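Local coordinates for polar amino acid ABC uptake transporter substrate binding protein (Streptococcus thermophilus LMG 18311, PDB 3HV1) that probably binds polar amino acids outside the cell membrane and delivers them to an ABC transporter for uptake, at residues N107-V112 with G178-R183; T113-G118 with Q198-P203. One frame throughout, in Å; residues are numbered along the deposited sequence.

Contact 1: residues N107-V112 with G178-R183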
ATOM      1  N   ASN A 107       0.183  -9.721   9.449  1.00 21.65           N
ATOM      2  CA  ASN A 107       0.087 -11.004  10.103  1.00 21.04           C
ATOM      3  C   ASN A 107       0.218 -12.041   9.006  1.00 22.26           C
ATOM      4  O   ASN A 107      -0.328 -11.880   7.916  1.00 24.21           O
ATOM      5  CB  ASN A 107      -1.239 -11.175  10.822  1.00 20.41           C
ATOM      6  CG  ASN A 107      -1.351 -12.527  11.476  1.00 22.20           C
ATOM      7  OD1 ASN A 107      -0.388 -13.015  12.079  1.00 18.65           O
ATOM      8  ND2 ASN A 107      -2.520 -13.151  11.361  1.00 20.70           N
ATOM      9  N   GLU A 108       0.963 -13.096   9.291  1.00 21.10           N
ATOM     10  CA  GLU A 108       1.175 -14.151   8.316  1.00 22.64           C
ATOM     11  C   GLU A 108       1.645 -15.386   9.064  1.00 21.22           C
ATOM     12  O   GLU A 108       2.005 -15.308  10.233  1.00 19.81           O
ATOM     13  CB  GLU A 108       2.250 -13.725   7.311  1.00 23.75           C
ATOM     14  CG  GLU A 108       3.649 -13.639   7.917  1.00 25.86           C
ATOM     15  CD  GLU A 108       4.682 -13.146   6.931  1.00 32.22           C
ATOM     16  OE1 GLU A 108       4.699 -13.645   5.785  1.00 32.28           O
ATOM     17  OE2 GLU A 108       5.487 -12.267   7.300  1.00 33.76           O
ATOM     18  N   GLN A 109       1.627 -16.525   8.388  1.00 20.02           N
ATOM     19  CA  GLN A 109       2.080 -17.758   9.006  1.00 20.05           C
ATOM     20  C   GLN A 109       3.590 -17.668   9.160  1.00 19.46           C
ATOM     21  O   GLN A 109       4.284 -17.218   8.241  1.00 18.28           O
ATOM     22  CB  GLN A 109       1.745 -18.961   8.118  1.00 22.44           C
ATOM     23  CG  GLN A 109       0.268 -19.185   7.941  1.00 23.01           C
ATOM     24  CD  GLN A 109      -0.443 -19.293   9.270  1.00 23.53           C
ATOM     25  OE1 GLN A 109      -0.066 -20.093  10.123  1.00 26.81           O
ATOM     26  NE2 GLN A 109      -1.477 -18.489   9.455  1.00 26.09           N
ATOM     27  N   VAL A 110       4.089 -18.062  10.329  1.00 18.22           N
ATOM     28  CA  VAL A 110       5.524 -18.069  10.575  1.00 17.55           C
ATOM     29  C   VAL A 110       5.918 -19.479  10.973  1.00 18.56           C
ATOM     30  O   VAL A 110       5.113 -20.212  11.553  1.00 17.06           O
ATOM     31  CB  VAL A 110       5.935 -17.113  11.717  1.00 16.70           C
ATOM     32  CG1 VAL A 110       5.691 -15.661  11.290  1.00 15.85           C
ATOM     33  CG2 VAL A 110       5.169 -17.448  12.992  1.00 16.55           C
ATOM     34  N   LEU A 111       7.139 -19.866  10.620  1.00 19.48           N
ATOM     35  CA  LEU A 111       7.655 -21.178  10.982  1.00 18.24           C
ATOM     36  C   LEU A 111       8.471 -20.933  12.244  1.00 18.33           C
ATOM     37  O   LEU A 111       9.362 -20.084  12.258  1.00 20.18           O
ATOM     38  CB  LEU A 111       8.567 -21.734   9.884  1.00 18.02           C
ATOM     39  CG  LEU A 111       9.377 -22.967  10.298  1.00 18.95           C
ATOM     40  CD1 LEU A 111       8.453 -24.169  10.465  1.00 17.74           C
ATOM     41  CD2 LEU A 111      10.449 -23.254   9.261  1.00 21.85           C
ATOM     42  N   VAL A 112       8.165 -21.668  13.303  1.00 17.62           N
ATOM     43  CA  VAL A 112       8.880 -21.496  14.557  1.00 18.43           C
ATOM     44  C   VAL A 112       9.714 -22.724  14.878  1.00 18.36           C
ATOM     45  O   VAL A 112       9.235 -23.855  14.802  1.00 16.11           O
ATOM     46  CB  VAL A 112       7.897 -21.250  15.718  1.00 16.02           C
ATOM     47  CG1 VAL A 112       8.653 -21.098  17.037  1.00 20.60           C
ATOM     48  CG2 VAL A 112       7.061 -20.022  15.417  1.00 18.80           C
ATOM     49  N   GLY A 178       9.479 -28.256  13.933  1.00 19.79           N
ATOM     50  CA  GLY A 178       9.000 -26.929  13.616  1.00 19.66           C
ATOM     51  C   GLY A 178       7.507 -26.818  13.784  1.00 20.99           C
ATOM     52  O   GLY A 178       6.781 -27.816  13.715  1.00 22.15           O
ATOM     53  N   LEU A 179       7.056 -25.585  13.985  1.00 19.28           N
ATOM     54  CA  LEU A 179       5.651 -25.284  14.186  1.00 20.34           C
ATOM     55  C   LEU A 179       5.236 -24.156  13.252  1.00 21.16           C
ATOM     56  O   LEU A 179       5.932 -23.145  13.150  1.00 22.58           O
ATOM     57  CB  LEU A 179       5.435 -24.859  15.645  1.00 22.02           C
ATOM     58  CG  LEU A 179       4.117 -24.190  16.037  1.00 27.39           C
ATOM     59  CD1 LEU A 179       2.952 -25.126  15.760  1.00 26.62           C
ATOM     60  CD2 LEU A 179       4.166 -23.821  17.513  1.00 29.23           C
ATOM     61  N   LEU A 180       4.107 -24.329  12.569  1.00 19.91           N
ATOM     62  CA  LEU A 180       3.586 -23.308  11.665  1.00 20.25           C
ATOM     63  C   LEU A 180       2.400 -22.680  12.404  1.00 19.88           C
ATOM     64  O   LEU A 180       1.482 -23.384  12.813  1.00 19.89           O
ATOM     65  CB  LEU A 180       3.123 -23.957  10.349  1.00 22.00           C
ATOM     66  CG  LEU A 180       2.667 -23.038   9.210  1.00 25.90           C
ATOM     67  CD1 LEU A 180       3.853 -22.230   8.717  1.00 26.69           C
ATOM     68  CD2 LEU A 180       2.079 -23.866   8.063  1.00 26.04           C
ATOM     69  N   ILE A 181       2.419 -21.363  12.589  1.00 20.22           N
ATOM     70  CA  ILE A 181       1.348 -20.684  13.314  1.00 20.05           C
ATOM     71  C   ILE A 181       1.328 -19.197  12.949  1.00 20.06           C
ATOM     72  O   ILE A 181       2.299 -18.683  12.406  1.00 17.93           O
ATOM     73  CB  ILE A 181       1.570 -20.840  14.843  1.00 21.44           C
ATOM     74  CG1 ILE A 181       0.382 -20.290  15.627  1.00 25.64           C
ATOM     75  CG2 ILE A 181       2.846 -20.124  15.253  1.00 20.61           C
ATOM     76  CD1 ILE A 181      -0.853 -21.137  15.528  1.00 31.80           C
ATOM     77  N   ASP A 182       0.224 -18.510  13.239  1.00 19.06           N
ATOM     78  CA  ASP A 182       0.130 -17.083  12.932  1.00 19.60           C
ATOM     79  C   ASP A 182       1.191 -16.293  13.690  1.00 17.79           C
ATOM     80  O   ASP A 182       1.436 -16.543  14.865  1.00 19.00           O
ATOM     81  CB  ASP A 182      -1.229 -16.506  13.336  1.00 21.18           C
ATOM     82  CG  ASP A 182      -2.383 -17.017  12.479  1.00 24.68           C
ATOM     83  OD1 ASP A 182      -3.153 -16.170  11.985  1.00 27.78           O
ATOM     84  OD2 ASP A 182      -2.529 -18.239  12.318  1.00 24.15           O
ATOM     85  N   ARG A 183       1.784 -15.318  13.014  1.00 18.90           N
ATOM     86  CA  ARG A 183       2.784 -14.454  13.620  1.00 16.98           C
ATOM     87  C   ARG A 183       2.224 -13.867  14.919  1.00 19.15           C
ATOM     88  O   ARG A 183       2.886 -13.917  15.951  1.00 19.80           O
ATOM     89  CB  ARG A 183       3.132 -13.322  12.663  1.00 16.49           C
ATOM     90  CG  ARG A 183       4.193 -12.373  13.181  1.00 19.18           C
ATOM     91  CD  ARG A 183       4.227 -11.106  12.352  1.00 20.14           C
ATOM     92  NE  ARG A 183       5.372 -10.272  12.697  1.00 20.86           N
ATOM     93  CZ  ARG A 183       5.607  -9.078  12.165  1.00 22.04           C
ATOM     94  NH1 ARG A 183       4.771  -8.573  11.264  1.00 23.15           N
ATOM     95  NH2 ARG A 183       6.689  -8.399  12.517  1.00 23.04           N
TER
HETATM   96  O   HOH W   1      -1.912 -21.188  11.875  1.00 31.21           O

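Contact 2: residues T113-G118 with Q198-P203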
ATOM      1  N   THR A 113      10.975 -22.498  15.213  1.00 15.93           N
ATOM      2  CA  THR A 113      11.836 -23.604  15.570  1.00 17.25           C
ATOM      3  C   THR A 113      12.698 -23.125  16.714  1.00 17.97           C
ATOM      4  O   THR A 113      12.852 -21.920  16.918  1.00 16.07           O
ATOM      5  CB  THR A 113      12.763 -24.039  14.414  1.00 17.92           C
ATOM      6  OG1 THR A 113      13.689 -22.985  14.124  1.00 19.08           O
ATOM      7  CG2 THR A 113      11.953 -24.377  13.173  1.00 16.62           C
ATOM      8  N   LYS A 114      13.231 -24.064  17.486  1.00 16.35           N
ATOM      9  CA  LYS A 114      14.103 -23.688  18.586  1.00 16.56           C
ATOM     10  C   LYS A 114      15.431 -23.304  17.948  1.00 16.92           C
ATOM     11  O   LYS A 114      15.850 -23.928  16.974  1.00 16.77           O
ATOM     12  CB  LYS A 114      14.318 -24.864  19.540  1.00 17.14           C
ATOM     13  CG  LYS A 114      13.069 -25.357  20.240  1.00 21.59           C
ATOM     14  CD  LYS A 114      13.419 -26.162  21.491  1.00 23.41           C
ATOM     15  CE  LYS A 114      14.228 -27.420  21.172  1.00 24.61           C
ATOM     16  NZ  LYS A 114      14.601 -28.148  22.425  1.00 25.73           N
ATOM     17  N   LYS A 115      16.089 -22.278  18.475  1.00 17.72           N
ATOM     18  CA  LYS A 115      17.375 -21.883  17.919  1.00 18.08           C
ATOM     19  C   LYS A 115      18.367 -23.036  18.057  1.00 19.58           C
ATOM     20  O   LYS A 115      19.273 -23.182  17.235  1.00 17.64           O
ATOM     21  CB  LYS A 115      17.919 -20.637  18.622  1.00 18.32           C
ATOM     22  CG  LYS A 115      17.260 -19.333  18.153  1.00 19.64           C
ATOM     23  CD  LYS A 115      17.888 -18.107  18.810  1.00 20.63           C
ATOM     24  CE  LYS A 115      17.158 -16.814  18.424  1.00 23.51           C
ATOM     25  NZ  LYS A 115      17.238 -16.541  16.964  1.00 26.20           N
ATOM     26  N   SER A 116      18.174 -23.860  19.086  1.00 17.05           N
ATOM     27  CA  SER A 116      19.052 -25.005  19.344  1.00 17.94           C
ATOM     28  C   SER A 116      18.907 -26.101  18.291  1.00 18.02           C
ATOM     29  O   SER A 116      19.737 -27.002  18.222  1.00 18.84           O
ATOM     30  CB  SER A 116      18.763 -25.602  20.734  1.00 15.05           C
ATOM     31  OG  SER A 116      17.473 -26.187  20.782  1.00 18.15           O
ATOM     32  N   SER A 117      17.858 -26.034  17.476  1.00 18.17           N
ATOM     33  CA  SER A 117      17.647 -27.043  16.443  1.00 20.38           C
ATOM     34  C   SER A 117      18.558 -26.854  15.244  1.00 19.12           C
ATOM     35  O   SER A 117      18.820 -27.805  14.505  1.00 21.24           O
ATOM     36  CB  SER A 117      16.204 -27.023  15.937  1.00 19.84           C
ATOM     37  OG  SER A 117      15.987 -25.922  15.066  1.00 22.72           O
ATOM     38  N   GLY A 118      19.017 -25.623  15.040  1.00 20.57           N
ATOM     39  CA  GLY A 118      19.873 -25.323  13.903  1.00 21.88           C
ATOM     40  C   GLY A 118      19.076 -25.030  12.639  1.00 24.11           C
ATOM     41  O   GLY A 118      19.638 -24.694  11.593  1.00 23.82           O
ATOM     42  N   GLN A 198      14.888 -17.561  22.191  1.00 17.58           N
ATOM     43  CA  GLN A 198      15.386 -18.929  22.107  1.00 16.50           C
ATOM     44  C   GLN A 198      14.800 -19.604  20.864  1.00 16.81           C
ATOM     45  O   GLN A 198      15.018 -20.790  20.632  1.00 14.54           O
ATOM     46  CB  GLN A 198      15.010 -19.726  23.365  1.00 15.08           C
ATOM     47  CG  GLN A 198      15.777 -19.286  24.609  1.00 18.08           C
ATOM     48  CD  GLN A 198      15.360 -20.043  25.857  1.00 24.72           C
ATOM     49  OE1 GLN A 198      15.528 -21.258  25.947  1.00 30.08           O
ATOM     50  NE2 GLN A 198      14.808 -19.326  26.824  1.00 25.02           N
ATOM     51  N   TYR A 199      14.064 -18.837  20.060  1.00 17.03           N
ATOM     52  CA  TYR A 199      13.423 -19.381  18.856  1.00 15.91           C
ATOM     53  C   TYR A 199      13.656 -18.574  17.597  1.00 17.26           C
ATOM     54  O   TYR A 199      13.850 -17.360  17.651  1.00 19.65           O
ATOM     55  CB  TYR A 199      11.905 -19.437  19.043  1.00 16.48           C
ATOM     56  CG  TYR A 199      11.462 -20.274  20.197  1.00 15.34           C
ATOM     57  CD1 TYR A 199      11.128 -21.616  20.017  1.00 15.34           C
ATOM     58  CD2 TYR A 199      11.416 -19.738  21.485  1.00 13.70           C
ATOM     59  CE1 TYR A 199      10.762 -22.406  21.094  1.00 17.33           C
ATOM     60  CE2 TYR A 199      11.053 -20.516  22.567  1.00 17.62           C
ATOM     61  CZ  TYR A 199      10.727 -21.852  22.364  1.00 17.34           C
ATOM     62  OH  TYR A 199      10.371 -22.629  23.434  1.00 20.46           O
ATOM     63  N   ASN A 200      13.605 -19.266  16.462  1.00 17.40           N
ATOM     64  CA  ASN A 200      13.704 -18.626  15.151  1.00 17.01           C
ATOM     65  C   ASN A 200      12.227 -18.525  14.753  1.00 18.36           C
ATOM     66  O   ASN A 200      11.540 -19.541  14.708  1.00 18.69           O
ATOM     67  CB  ASN A 200      14.392 -19.536  14.130  1.00 16.73           C
ATOM     68  CG  ASN A 200      15.860 -19.749  14.422  1.00 15.00           C
ATOM     69  OD1 ASN A 200      16.365 -20.868  14.324  1.00 21.84           O
ATOM     70  ND2 ASN A 200      16.555 -18.683  14.770  1.00 15.63           N
ATOM     71  N   VAL A 201      11.745 -17.316  14.503  1.00 15.93           N
ATOM     72  CA  VAL A 201      10.363 -17.109  14.093  1.00 16.54           C
ATOM     73  C   VAL A 201      10.509 -16.487  12.724  1.00 18.36           C
ATOM     74  O   VAL A 201      10.816 -15.298  12.596  1.00 18.07           O
ATOM     75  CB  VAL A 201       9.645 -16.144  15.027  1.00 16.35           C
ATOM     76  CG1 VAL A 201       8.170 -16.059  14.648  1.00 18.22           C
ATOM     77  CG2 VAL A 201       9.831 -16.605  16.467  1.00 17.18           C
HETATM   78  N   MSE A 202      10.297 -17.314  11.710  1.00 17.01           N
HETATM   79  CA  MSE A 202      10.492 -16.921  10.329  1.00 19.81           C
HETATM   80  C   MSE A 202       9.248 -16.888   9.456  1.00 19.55           C
HETATM   81  O   MSE A 202       8.388 -17.760   9.563  1.00 20.50           O
HETATM   82  CB  MSE A 202      11.495 -17.895   9.698  1.00 22.48           C
HETATM   83  CG  MSE A 202      12.686 -18.240  10.609  1.00 25.94           C
HETATM   84 SE   MSE A 202      13.646 -19.837  10.181  1.00 37.23          SE
HETATM   85  CE  MSE A 202      12.594 -21.121  11.116  1.00 25.31           C
ATOM     86  N   PRO A 203       9.142 -15.872   8.576  1.00 20.05           N
ATOM     87  CA  PRO A 203       7.981 -15.788   7.685  1.00 20.25           C
ATOM     88  C   PRO A 203       8.013 -17.090   6.891  1.00 20.33           C
ATOM     89  O   PRO A 203       9.054 -17.474   6.344  1.00 21.44           O
ATOM     90  CB  PRO A 203       8.291 -14.562   6.833  1.00 21.70           C
ATOM     91  CG  PRO A 203       9.036 -13.679   7.788  1.00 21.44           C
ATOM     92  CD  PRO A 203       9.978 -14.663   8.468  1.00 19.05           C
TER

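Contact 1: residues N107-V112 with G178-R183
N107 reaches D182 through its side-chain amide: ND2 donates to D182 OD1 at 3.1 Å, while E209 OE2 accepts from the same nitrogen. With CG anti to the backbone N (chi1 179°), the amide runs alongside the start of helix 183-192, and its OD1 takes the N-H of V184. The carbonyl of E108 accepts the N-H of R183 (N to O 2.8 Å), whereas the buried backbone N of E108 finds no partner. Q109 bends back at chi2, bringing NE2 over the D182 carboxylate, 3.1 Å above OD2; the amide and carboxylate planes stand nearly perpendicular, 86° apart. One water donates to both Q109 OE1 and D182 OD2, so this carboxylate, which makes no capping bond of its own, is held by two amides and a water.

From Q109, which sits across from D182 as a non-hydrogen-bonded pair, the chains run as antiparallel neighbours in the central sheet of one lobe of a periplasmic-binding-protein fold. V110 and I181 exchange both backbone bonds, V110 N meeting I181 O at 2.8 Å almost in line (173°). V110 CG1 lies 3.7 Å from R183 CB, and CG2 touches I181 CG2. L111 and L180 form a non-hydrogen-bonded pair with side chains on the opposite sheet face from V110, packed against loop residues M125 and Y206 respectively. V112 and L179 again share two bonds, the shorter 2.7 Å from V112 N to L179 O. V112 CG2 lies 4.2 Å from I181 CG2, on the face that helices 164-173 and 183-192 cover.

Contact 2: residues T113-G118 with Q198-P203
A short antiparallel ladder at the far end of strand 105-114, closed by a 3-10 turn at 115-117, joins this strand to strand 199-203. T113 and N200 form its hydrogen-bonded pair, with T113 N to N200 O at 3.1 Å and N200 N to T113 O at 2.8 Å. The last rung lies in the turn, where K115 N points straight at Q198 O (2.8 Å, 177°). Beside it K114 O accepts from both the backbone N and the hydroxyl of S117, which fixes the turn.

Side chains diverge at the K114-Y199 pair. The Y199 ring presents its edge to T113 O, and K114 CG approaches Y199 CE1 at 3.8 Å. Both side chains end at N172, whose OD1 bonds Y199 OH and whose carbonyl takes K114 NZ. On the other face, T113 has OG1 placed between its backbone N and carbonyl carbon (chi1 66°), where it bonds I119 O and rests 3.5 Å from N200 CB. The selenomethionine M202 bends at its end to lay CE across T113, 3.9 Å from CG2. K115 extends its methylenes over the opposing backbone, with CE 3.4 Å from Y199 O. Backbone bonds thus set the pairing, while the polar ends of T113, K114 and Y199 tie it to neighbouring parts of the lobe.

Overall arrangement
Strand 105-114 is common to both contacts and has a different neighbour along each edge: strand 178-182 in contact 1, strand 199-203 in contact 2. Their centres are 11 Å apart. The alternation of backbone groups links them directly, since L111 N turns away from strand 178-182 and makes a probable hydrogen bond to M202 O (2.7 Å). Side chains continue the join, V110 CG2 packing on V201 CG1 at 3.7 Å. Contact 1 is buried, with its centre about 13 Å from that of the chain; contact 2, about 22 Å from it, is partly exposed. In family 3 solute-binding proteins the ligand is held between two lobes, and both contacts belong to the framework of one of them.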